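Local coordinates for beta-fructofuranosidase, insoluble isoenzyme CWINV1 (PDB 2OXB), which catalyses the hydrolysis of terminal fructose units from sucrose and 1-kestose and, to a lesser extent, from neokestose and levan, at residues 53-58 with 335-340; 141-146 with 170-175; 421-426 with 497-502. The protein carries 1 engineered substitution. All blocks are in the same frame, centred on the assembly; numbering follows the deposited sequence.

Interaction 1 (53-58 with 335-340); sequences STDLIN and VERLRT
Ile57 brings both of its branches against the 335-340 turn, one to Val335, the other to Leu338. From CB the side chain divides: CG1 stands beside the backbone N (chi1 -53°), which puts CG2 anti to that N and sends the two branches to different partners. Ile57 CG1 lies 3.9 Å from Val335 CA, and the next bond carries the chain on to the valine side chain, where Ile57 CD1 sits 3.4 Å from Val335 CB and about as near to Val335 CG2. The two side chains cross at roughly a right angle. The other branch, Ile57 CG2, packs 3.5 Å from Leu338 CD1, with Ile57 and Leu338 running past one another in opposite directions. This apolar patch is buried where the two domains of a family 32 glycoside hydrolase meet. Residues 53-58 join two strands of a propeller sheet, 47-53 and 60-66, while 335-340 belong to the linker running from strand 327-331 to the first strand of the C-terminal beta-sandwich. The linker bends through a type I turn, closed by a 3.1 Å hydrogen bond from Leu338 N to Val335 O; Phe8 and Met531 also touch Leu338. The 53-58 loop is held by its own bonds: Ser53 OG accepts from Asp55 N in an ST turn, and Asp55 OD1 receives Asn58 N at 3.2 Å in an Asx motif, from well above the carboxylate plane. On the solvent side, the extended chain of Arg337 brings its NH1 to 3.7 Å from Asp55 CB. Arg337 NH1 is 4.3 Å from Asp55 OD2, beyond a salt bridge, so a looser attraction between opposite charges is likely.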
loop_
_atom_site.group_PDB
_atom_site.type_symbol
_atom_site.label_atom_id
_atom_site.label_comp_id
_atom_site.label_asym_id
_atom_site.label_seq_id
_atom_site.Cartn_x
_atom_site.Cartn_y
_atom_site.Cartn_z
ATOM N N SER A 53 9.666 11.216 12.110
ATOM C CA SER A 53 8.398 11.929 12.257
ATOM C C SER A 53 7.763 11.778 13.637
ATOM O O SER A 53 8.163 10.922 14.436
ATOM C CB SER A 53 7.407 11.459 11.196
ATOM O OG SER A 53 6.240 12.247 11.216
ATOM N N THR A 54 6.777 12.631 13.910
ATOM C CA THR A 54 6.058 12.599 15.181
ATOM C C THR A 54 4.549 12.441 14.916
ATOM O O THR A 54 3.759 12.196 15.835
ATOM C CB THR A 54 6.302 13.904 16.029
ATOM O OG1 THR A 54 5.348 14.919 15.675
ATOM C CG2 THR A 54 7.713 14.443 15.792
ATOM N N ASP A 55 4.155 12.557 13.650
ATOM C CA ASP A 55 2.751 12.441 13.276
ATOM C C ASP A 55 2.560 11.710 11.943
ATOM O O ASP A 55 1.483 11.770 11.331
ATOM C CB ASP A 55 2.141 13.838 13.194
ATOM C CG ASP A 55 3.037 14.817 12.461
ATOM O OD1 ASP A 55 4.026 14.347 11.849
ATOM O OD2 ASP A 55 2.759 16.043 12.498
ATOM N N LEU A 56 3.614 11.024 11.507
ATOM C CA LEU A 56 3.603 10.285 10.253
ATOM C C LEU A 56 3.191 11.153 9.070
ATOM O O LEU A 56 2.695 10.648 8.063
ATOM C CB LEU A 56 2.664 9.081 10.343
ATOM C CG LEU A 56 3.099 7.857 11.156
ATOM C CD1 LEU A 56 1.928 6.887 11.238
ATOM C CD2 LEU A 56 4.313 7.186 10.523
ATOM N N ILE A 57 3.396 12.457 9.187
ATOM C CA ILE A 57 3.023 13.352 8.108
ATOM C C ILE A 57 4.182 14.265 7.766
ATOM O O ILE A 57 4.548 14.397 6.592
ATOM C CB ILE A 57 1.794 14.211 8.489
ATOM C CG1 ILE A 57 0.644 13.304 8.957
ATOM C CG2 ILE A 57 1.366 15.048 7.297
ATOM C CD1 ILE A 57 0.091 12.381 7.900
ATOM N N ASN A 58 4.751 14.894 8.796
ATOM C CA ASN A 58 5.886 15.801 8.632
ATOM C C ASN A 58 7.168 15.015 8.864
ATOM O O ASN A 58 7.347 14.395 9.917
ATOM C CB ASN A 58 5.832 16.948 9.642
ATOM C CG ASN A 58 4.507 17.671 9.644
ATOM O OD1 ASN A 58 3.982 18.050 8.599
ATOM N ND2 ASN A 58 3.967 17.883 10.829
ATOM N N VAL A 335 -3.577 12.679 9.673
ATOM C CA VAL A 335 -3.261 13.367 8.420
ATOM C C VAL A 335 -4.283 14.475 8.152
ATOM O O VAL A 335 -4.003 15.446 7.450
ATOM C CB VAL A 335 -3.258 12.376 7.224
ATOM C CG1 VAL A 335 -4.644 11.807 7.009
ATOM C CG2 VAL A 335 -2.770 13.071 5.957
ATOM N N GLU A 336 -5.466 14.327 8.738
ATOM C CA GLU A 336 -6.546 15.283 8.559
ATOM C C GLU A 336 -6.247 16.624 9.237
ATOM O O GLU A 336 -7.136 17.458 9.418
ATOM C CB GLU A 336 -7.831 14.695 9.124
ATOM C CG GLU A 336 -8.021 13.232 8.789
ATOM C CD GLU A 336 -9.197 12.619 9.514
ATOM O OE1 GLU A 336 -10.337 13.088 9.283
ATOM O OE2 GLU A 336 -8.981 11.673 10.313
ATOM N N ARG A 337 -4.991 16.816 9.623
ATOM C CA ARG A 337 -4.561 18.051 10.259
ATOM C C ARG A 337 -4.170 19.052 9.175
ATOM O O ARG A 337 -4.129 20.261 9.403
ATOM C CB ARG A 337 -3.369 17.773 11.168
ATOM C CG ARG A 337 -3.713 16.836 12.300
ATOM C CD ARG A 337 -2.523 16.558 13.165
ATOM N NE ARG A 337 -2.832 15.568 14.193
ATOM C CZ ARG A 337 -1.928 15.084 15.036
ATOM N NH1 ARG A 337 -0.665 15.501 14.965
ATOM N NH2 ARG A 337 -2.282 14.189 15.947
ATOM N N LEU A 338 -3.875 18.527 7.992
ATOM C CA LEU A 338 -3.484 19.339 6.850
ATOM C C LEU A 338 -4.736 19.919 6.190
ATOM O O LEU A 338 -4.662 20.570 5.145
ATOM C CB LEU A 338 -2.701 18.472 5.848
ATOM C CG LEU A 338 -1.414 17.770 6.305
ATOM C CD1 LEU A 338 -1.048 16.651 5.336
ATOM C CD2 LEU A 338 -0.287 18.769 6.382
ATOM N N ARG A 339 -5.888 19.675 6.802
ATOM C CA ARG A 339 -7.162 20.167 6.273
ATOM C C ARG A 339 -7.380 21.656 6.531
ATOM O O ARG A 339 -7.301 22.101 7.669
ATOM C CB ARG A 339 -8.316 19.386 6.895
ATOM C CG ARG A 339 -8.359 17.932 6.519
ATOM C CD ARG A 339 -9.540 17.269 7.186
ATOM N NE ARG A 339 -9.677 15.882 6.765
ATOM C CZ ARG A 339 -10.604 15.047 7.213
ATOM N NH1 ARG A 339 -11.497 15.448 8.107
ATOM N NH2 ARG A 339 -10.631 13.806 6.760
ATOM N N THR A 340 -7.667 22.415 5.474
ATOM C CA THR A 340 -7.898 23.853 5.604
ATOM C C THR A 340 -8.975 24.134 6.631
ATOM O O THR A 340 -9.998 23.442 6.679
ATOM C CB THR A 340 -8.350 24.517 4.275
ATOM O OG1 THR A 340 -7.239 24.620 3.379
ATOM C CG2 THR A 340 -8.908 25.918 4.540
#

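Interaction 2 (141-146 with 170-175); sequences SSFRDP and LAITYT. With FRU (beta-D-fructofuranose), chain B.
Phe143, the residue just ahead of the Arg144-Asp145-Pro146 motif of family 32, meets Tyr174 and Ile172 on the middle strand of a three-stranded propeller sheet. A chi1 of 179° swings the ring away from the backbone N, toward the strand. Phe143 CZ ends 3.6 Å from Tyr174 CE1, which lies at the edge of the phenylalanine ring and near its plane. Tyr174 OH is also close, 3.8 Å from Phe143 CZ. Ile172 makes a slacker contact, its CD1 4.3 Å from Phe143 CD1. Ile161 and Pro132 add to the apolar surroundings of this buried ring.

Beyond it the chain turns toward the substrate. Asp145 takes two neighbouring hydroxyls of the bound fructose with its two carboxylate oxygens: O3 donates to OD2 at 2.9 Å and O4 donates to OD1 at 2.9 Å. OD2 has a second donor in Cys200 N, which helps fix the carboxylate. Arg144, bent at chi2 and chi3, brings CD within 3.7 Å of the sugar O3, and it also touches the glucose. Phe143 thus packs into the blade while the next two residues line the pocket, as expected of the RDP motif in a five-bladed propeller of family 32.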
loop_
_atom_site.group_PDB
_atom_site.type_symbol
_atom_site.label_atom_id
_atom_site.label_comp_id
_atom_site.label_asym_id
_atom_site.label_seq_id
_atom_site.Cartn_x
_atom_site.Cartn_y
_atom_site.Cartn_z
ATOM N N SER A 141 20.408 -15.390 -6.468
ATOM C CA SER A 141 19.880 -14.158 -7.045
ATOM C C SER A 141 18.395 -14.028 -6.749
ATOM O O SER A 141 17.694 -13.241 -7.379
ATOM C CB SER A 141 20.100 -14.143 -8.557
ATOM O OG SER A 141 21.477 -14.155 -8.857
ATOM N N SER A 142 17.921 -14.817 -5.793
ATOM C CA SER A 142 16.525 -14.785 -5.401
ATOM C C SER A 142 16.352 -15.191 -3.944
ATOM O O SER A 142 15.646 -16.151 -3.642
ATOM C CB SER A 142 15.697 -15.697 -6.311
ATOM O OG SER A 142 14.857 -14.915 -7.160
ATOM N N PHE A 143 16.995 -14.437 -3.049
ATOM C CA PHE A 143 16.955 -14.677 -1.598
ATOM C C PHE A 143 17.094 -13.348 -0.839
ATOM O O PHE A 143 18.112 -13.084 -0.185
ATOM C CB PHE A 143 18.097 -15.622 -1.191
ATOM C CG PHE A 143 18.160 -15.912 0.285
ATOM C CD1 PHE A 143 17.052 -16.417 0.961
ATOM C CD2 PHE A 143 19.339 -15.728 0.986
ATOM C CE1 PHE A 143 17.122 -16.742 2.320
ATOM C CE2 PHE A 143 19.422 -16.051 2.343
ATOM C CZ PHE A 143 18.311 -16.559 3.008
ATOM N N ARG A 144 16.057 -12.522 -0.917
ATOM C CA ARG A 144 16.096 -11.226 -0.272
ATOM C C ARG A 144 14.776 -10.821 0.373
ATOM O O ARG A 144 13.789 -11.562 0.338
ATOM C CB ARG A 144 16.516 -10.151 -1.295
ATOM C CG ARG A 144 15.369 -9.367 -1.948
ATOM C CD ARG A 144 14.703 -10.078 -3.115
ATOM N NE ARG A 144 15.525 -10.077 -4.320
ATOM C CZ ARG A 144 15.154 -10.623 -5.469
ATOM N NH1 ARG A 144 13.979 -11.210 -5.561
ATOM N NH2 ARG A 144 15.959 -10.586 -6.516
ATOM N N ASP A 145 14.794 -9.630 0.971
ATOM C CA ASP A 145 13.634 -9.040 1.613
ATOM C C ASP A 145 13.160 -9.714 2.879
ATOM O O ASP A 145 12.045 -10.220 2.947
ATOM C CB ASP A 145 12.504 -8.956 0.609
ATOM C CG ASP A 145 12.904 -8.191 -0.614
ATOM O OD1 ASP A 145 13.894 -7.442 -0.523
ATOM O OD2 ASP A 145 12.237 -8.330 -1.656
ATOM N N PRO A 146 14.015 -9.728 3.907
ATOM C CA PRO A 146 13.672 -10.343 5.190
ATOM C C PRO A 146 12.670 -9.487 5.947
ATOM O O PRO A 146 12.773 -8.258 6.002
ATOM C CB PRO A 146 15.015 -10.434 5.907
ATOM C CG PRO A 146 15.741 -9.231 5.393
ATOM C CD PRO A 146 15.407 -9.243 3.910
ATOM N N LEU A 170 7.941 -18.878 -2.547
ATOM C CA LEU A 170 7.854 -19.280 -1.155
ATOM C C LEU A 170 8.479 -18.252 -0.216
ATOM O O LEU A 170 8.890 -17.172 -0.649
ATOM C CB LEU A 170 8.504 -20.669 -0.970
ATOM C CG LEU A 170 9.729 -21.020 -1.827
ATOM C CD1 LEU A 170 10.783 -19.944 -1.679
ATOM C CD2 LEU A 170 10.309 -22.365 -1.389
ATOM N N ALA A 171 8.521 -18.600 1.069
ATOM C CA ALA A 171 9.084 -17.755 2.119
ATOM C C ALA A 171 9.984 -18.616 2.992
ATOM O O ALA A 171 9.498 -19.327 3.863
ATOM C CB ALA A 171 7.957 -17.161 2.962
ATOM N N ILE A 172 11.288 -18.561 2.768
ATOM C CA ILE A 172 12.200 -19.377 3.557
ATOM C C ILE A 172 12.360 -18.848 4.965
ATOM O O ILE A 172 12.677 -17.679 5.164
ATOM C CB ILE A 172 13.588 -19.442 2.917
ATOM C CG1 ILE A 172 13.480 -20.086 1.530
ATOM C CG2 ILE A 172 14.549 -20.217 3.833
ATOM C CD1 ILE A 172 14.769 -20.081 0.761
ATOM N N THR A 173 12.162 -19.704 5.953
ATOM C CA THR A 173 12.297 -19.241 7.320
ATOM C C THR A 173 13.568 -19.727 7.997
ATOM O O THR A 173 14.096 -20.787 7.674
ATOM C CB THR A 173 11.070 -19.650 8.152
ATOM O OG1 THR A 173 11.367 -19.505 9.543
ATOM C CG2 THR A 173 10.668 -21.074 7.846
ATOM N N TYR A 174 14.073 -18.921 8.920
ATOM C CA TYR A 174 15.279 -19.256 9.664
ATOM C C TYR A 174 14.986 -19.074 11.139
ATOM O O TYR A 174 14.592 -17.989 11.561
ATOM C CB TYR A 174 16.443 -18.321 9.315
ATOM C CG TYR A 174 17.277 -18.697 8.118
ATOM C CD1 TYR A 174 16.807 -18.485 6.827
ATOM C CD2 TYR A 174 18.555 -19.235 8.283
ATOM C CE1 TYR A 174 17.584 -18.793 5.717
ATOM C CE2 TYR A 174 19.346 -19.556 7.184
ATOM C CZ TYR A 174 18.852 -19.332 5.897
ATOM O OH TYR A 174 19.611 -19.658 4.786
ATOM N N THR A 175 15.168 -20.128 11.921
ATOM C CA THR A 175 14.956 -20.025 13.355
ATOM C C THR A 175 16.277 -19.516 13.913
ATOM O O THR A 175 17.343 -19.823 13.378
ATOM C CB THR A 175 14.610 -21.402 13.994
ATOM O OG1 THR A 175 15.618 -22.368 13.661
ATOM C CG2 THR A 175 13.257 -21.893 13.496
HETATM C C1 FRU B . 10.971 -4.429 -5.016
HETATM C C2 FRU B . 12.441 -4.842 -5.158
HETATM C C3 FRU B . 12.892 -5.715 -3.970
HETATM C C4 FRU B . 14.344 -5.367 -3.805
HETATM C C5 FRU B . 14.359 -3.907 -4.256
HETATM C C6 FRU B . 15.552 -3.541 -5.116
HETATM O O1 FRU B . 10.106 -5.548 -5.100
HETATM O O2 FRU B . 12.869 -5.494 -6.410
HETATM O O3 FRU B . 12.736 -7.112 -4.198
HETATM O O4 FRU B . 14.774 -5.500 -2.446
HETATM O O5 FRU B . 13.196 -3.670 -5.036
HETATM O O6 FRU B . 16.705 -3.533 -4.294
#

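Interaction 3 (421-426 with 497-502); sequences EYTSVY and SRVYPK
Glu421 and Pro501 make the close end of this contact, and Thr423 and Val499 its wider part. The touching parts, 421-423 and 499-502, run nearly antiparallel, their end-to-end directions 162° apart, but they belong to different sheets of the C-terminal beta-sandwich: 421-426 leads into strand 423-431 of one, and 497-502 leaves strand 493-498 of the other. Glu421 CG lies between its backbone N and carbonyl carbon (chi1 74°), and the side chain then extends toward Pro501, nearly perpendicular to the proline side chain. Glu421 OE1 comes to rest 3.2 Å from Pro501 CB. The other carboxylate oxygen, Glu421 OE2, takes a weak hydrogen bond from Lys502 N at 3.3 Å, though a fairly straight one (163°). OE1 has stronger partners just farther along, the backbone N atoms of Leu503 and Ala504, and Leu452 touches the same side chain.

At Thr423 and Val499 the side chains stand farther apart. Thr423 OG1 is 4.0 Å from Val499 CG2, a plain van der Waals approach, and the two CA atoms are 8.0 Å from each other. The threonine hydroxyl finds its hydrogen-bonding partner in Ser450 OG, while Val499 also packs on Leu414. The solvent side belongs to Lys502: its CB is 4.4 Å from Glu421 OE1, but its end leads away from the glutamate, so the amine adds no salt bridge here. The buried carboxylate is instead met by the backbone N-H groups of Leu503 and Ala504, and weakly by that of Lys502, a setting that would probably favour its ionised form.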
loop_
_atom_site.group_PDB
_atom_site.type_symbol
_atom_site.label_atom_id
_atom_site.label_comp_id
_atom_site.label_asym_id
_atom_site.label_seq_id
_atom_site.Cartn_x
_atom_site.Cartn_y
_atom_site.Cartn_z
ATOM N N GLU A 421 -9.457 16.671 -19.955
ATOM C CA GLU A 421 -8.677 15.682 -19.225
ATOM C C GLU A 421 -9.163 15.659 -17.781
ATOM O O GLU A 421 -9.167 16.678 -17.099
ATOM C CB GLU A 421 -7.165 15.982 -19.297
ATOM C CG GLU A 421 -6.675 17.128 -18.450
ATOM C CD GLU A 421 -5.224 17.500 -18.734
ATOM O OE1 GLU A 421 -4.735 18.476 -18.136
ATOM O OE2 GLU A 421 -4.572 16.823 -19.554
ATOM N N TYR A 422 -9.612 14.488 -17.335
ATOM C CA TYR A 422 -10.119 14.303 -15.976
ATOM C C TYR A 422 -9.923 12.852 -15.535
ATOM O O TYR A 422 -9.672 11.958 -16.356
ATOM C CB TYR A 422 -11.615 14.655 -15.910
ATOM C CG TYR A 422 -12.444 13.822 -16.854
ATOM C CD1 TYR A 422 -12.984 12.598 -16.453
ATOM C CD2 TYR A 422 -12.568 14.191 -18.198
ATOM C CE1 TYR A 422 -13.614 11.758 -17.377
ATOM C CE2 TYR A 422 -13.189 13.363 -19.128
ATOM C CZ TYR A 422 -13.706 12.144 -18.715
ATOM O OH TYR A 422 -14.269 11.307 -19.656
ATOM N N THR A 423 -10.028 12.632 -14.227
ATOM C CA THR A 423 -9.892 11.300 -13.657
ATOM C C THR A 423 -11.237 10.980 -13.051
ATOM O O THR A 423 -11.879 11.851 -12.483
ATOM C CB THR A 423 -8.762 11.264 -12.622
ATOM O OG1 THR A 423 -7.504 11.225 -13.315
ATOM C CG2 THR A 423 -8.890 10.048 -11.724
ATOM N N SER A 424 -11.683 9.740 -13.181
ATOM C CA SER A 424 -13.004 9.412 -12.685
ATOM C C SER A 424 -13.175 8.124 -11.911
ATOM O O SER A 424 -13.359 7.059 -12.491
ATOM C CB SER A 424 -13.969 9.420 -13.865
ATOM O OG SER A 424 -13.358 8.789 -14.986
ATOM N N VAL A 425 -13.119 8.230 -10.590
ATOM C CA VAL A 425 -13.324 7.079 -9.735
ATOM C C VAL A 425 -14.825 7.077 -9.455
ATOM O O VAL A 425 -15.405 8.113 -9.113
ATOM C CB VAL A 425 -12.556 7.231 -8.426
ATOM C CG1 VAL A 425 -12.909 6.105 -7.479
ATOM C CG2 VAL A 425 -11.060 7.254 -8.717
ATOM N N TYR A 426 -15.461 5.925 -9.608
ATOM C CA TYR A 426 -16.890 5.860 -9.390
ATOM C C TYR A 426 -17.350 4.467 -9.011
ATOM O O TYR A 426 -16.538 3.562 -8.820
ATOM C CB TYR A 426 -17.597 6.322 -10.658
ATOM C CG TYR A 426 -17.184 5.546 -11.882
ATOM C CD1 TYR A 426 -17.601 4.233 -12.066
ATOM C CD2 TYR A 426 -16.362 6.116 -12.848
ATOM C CE1 TYR A 426 -17.215 3.502 -13.180
ATOM C CE2 TYR A 426 -15.960 5.391 -13.974
ATOM C CZ TYR A 426 -16.392 4.083 -14.131
ATOM O OH TYR A 426 -16.007 3.354 -15.233
ATOM N N SER A 497 -3.713 5.598 -7.939
ATOM C CA SER A 497 -3.163 5.791 -9.279
ATOM C C SER A 497 -2.241 7.009 -9.385
ATOM O O SER A 497 -2.033 7.725 -8.407
ATOM C CB SER A 497 -4.305 5.905 -10.288
ATOM O OG SER A 497 -5.509 6.262 -9.640
ATOM N N ARG A 498 -1.690 7.230 -10.576
ATOM C CA ARG A 498 -0.782 8.348 -10.821
ATOM C C ARG A 498 -1.205 9.073 -12.098
ATOM O O ARG A 498 -1.266 8.466 -13.172
ATOM C CB ARG A 498 0.645 7.828 -10.978
ATOM C CG ARG A 498 0.977 6.692 -10.026
ATOM C CD ARG A 498 1.235 7.173 -8.617
ATOM N NE ARG A 498 2.666 7.302 -8.359
ATOM C CZ ARG A 498 3.419 8.314 -8.774
ATOM N NH1 ARG A 498 2.882 9.306 -9.466
ATOM N NH2 ARG A 498 4.717 8.320 -8.507
ATOM N N VAL A 499 -1.501 10.364 -11.967
ATOM C CA VAL A 499 -1.934 11.196 -13.087
ATOM C C VAL A 499 -0.947 12.339 -13.348
ATOM O O VAL A 499 -0.263 12.811 -12.437
ATOM C CB VAL A 499 -3.386 11.756 -12.847
ATOM C CG1 VAL A 499 -3.453 12.556 -11.554
ATOM C CG2 VAL A 499 -3.824 12.615 -14.031
ATOM N N TYR A 500 -0.872 12.764 -14.604
ATOM C CA TYR A 500 0.046 13.818 -15.015
ATOM C C TYR A 500 -0.643 14.682 -16.075
ATOM O O TYR A 500 -0.336 14.605 -17.274
ATOM C CB TYR A 500 1.307 13.176 -15.585
ATOM C CG TYR A 500 1.955 12.179 -14.647
ATOM C CD1 TYR A 500 2.828 12.605 -13.644
ATOM C CD2 TYR A 500 1.707 10.801 -14.766
ATOM C CE1 TYR A 500 3.448 11.694 -12.791
ATOM C CE2 TYR A 500 2.322 9.878 -13.912
ATOM C CZ TYR A 500 3.198 10.335 -12.926
ATOM O OH TYR A 500 3.863 9.453 -12.087
ATOM N N PRO A 501 -1.601 15.509 -15.638
ATOM C CA PRO A 501 -2.367 16.404 -16.509
ATOM C C PRO A 501 -1.588 17.649 -16.906
ATOM O O PRO A 501 -0.766 18.162 -16.133
ATOM C CB PRO A 501 -3.582 16.740 -15.659
ATOM C CG PRO A 501 -2.967 16.851 -14.291
ATOM C CD PRO A 501 -2.033 15.648 -14.236
ATOM N N LYS A 502 -1.859 18.133 -18.114
ATOM C CA LYS A 502 -1.194 19.326 -18.638
ATOM C C LYS A 502 -1.996 20.610 -18.367
ATOM O O LYS A 502 -1.420 21.695 -18.303
ATOM C CB LYS A 502 -0.935 19.161 -20.144
ATOM C CG LYS A 502 0.185 18.184 -20.493
ATOM C CD LYS A 502 1.574 18.786 -20.252
ATOM C CE LYS A 502 1.991 19.740 -21.381
ATOM N NZ LYS A 502 3.364 20.334 -21.235
#

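Interaction 2 lies wholly in the N-terminal propeller and interaction 3 wholly in the C-terminal sandwich, whereas interaction 1 spans the two. Along the chain 53-58 comes first, both halves of interaction 2 follow, and 335-340 then returns to the first loop before the sandwich strands and interaction 3 begin. The three are well separated and none touch. The centres of interactions 1 and 2 are 35 Å apart. Those of interactions 1 and 3 are 24 Å apart, and those of interactions 2 and 3 are 38 Å apart. Interaction 2 sits across the chain's centre from the other two. Only interaction 2 reaches the substrate; interaction 1 joins the two domains, and interaction 3 joins the ends of strands from the two sheets of the sandwich.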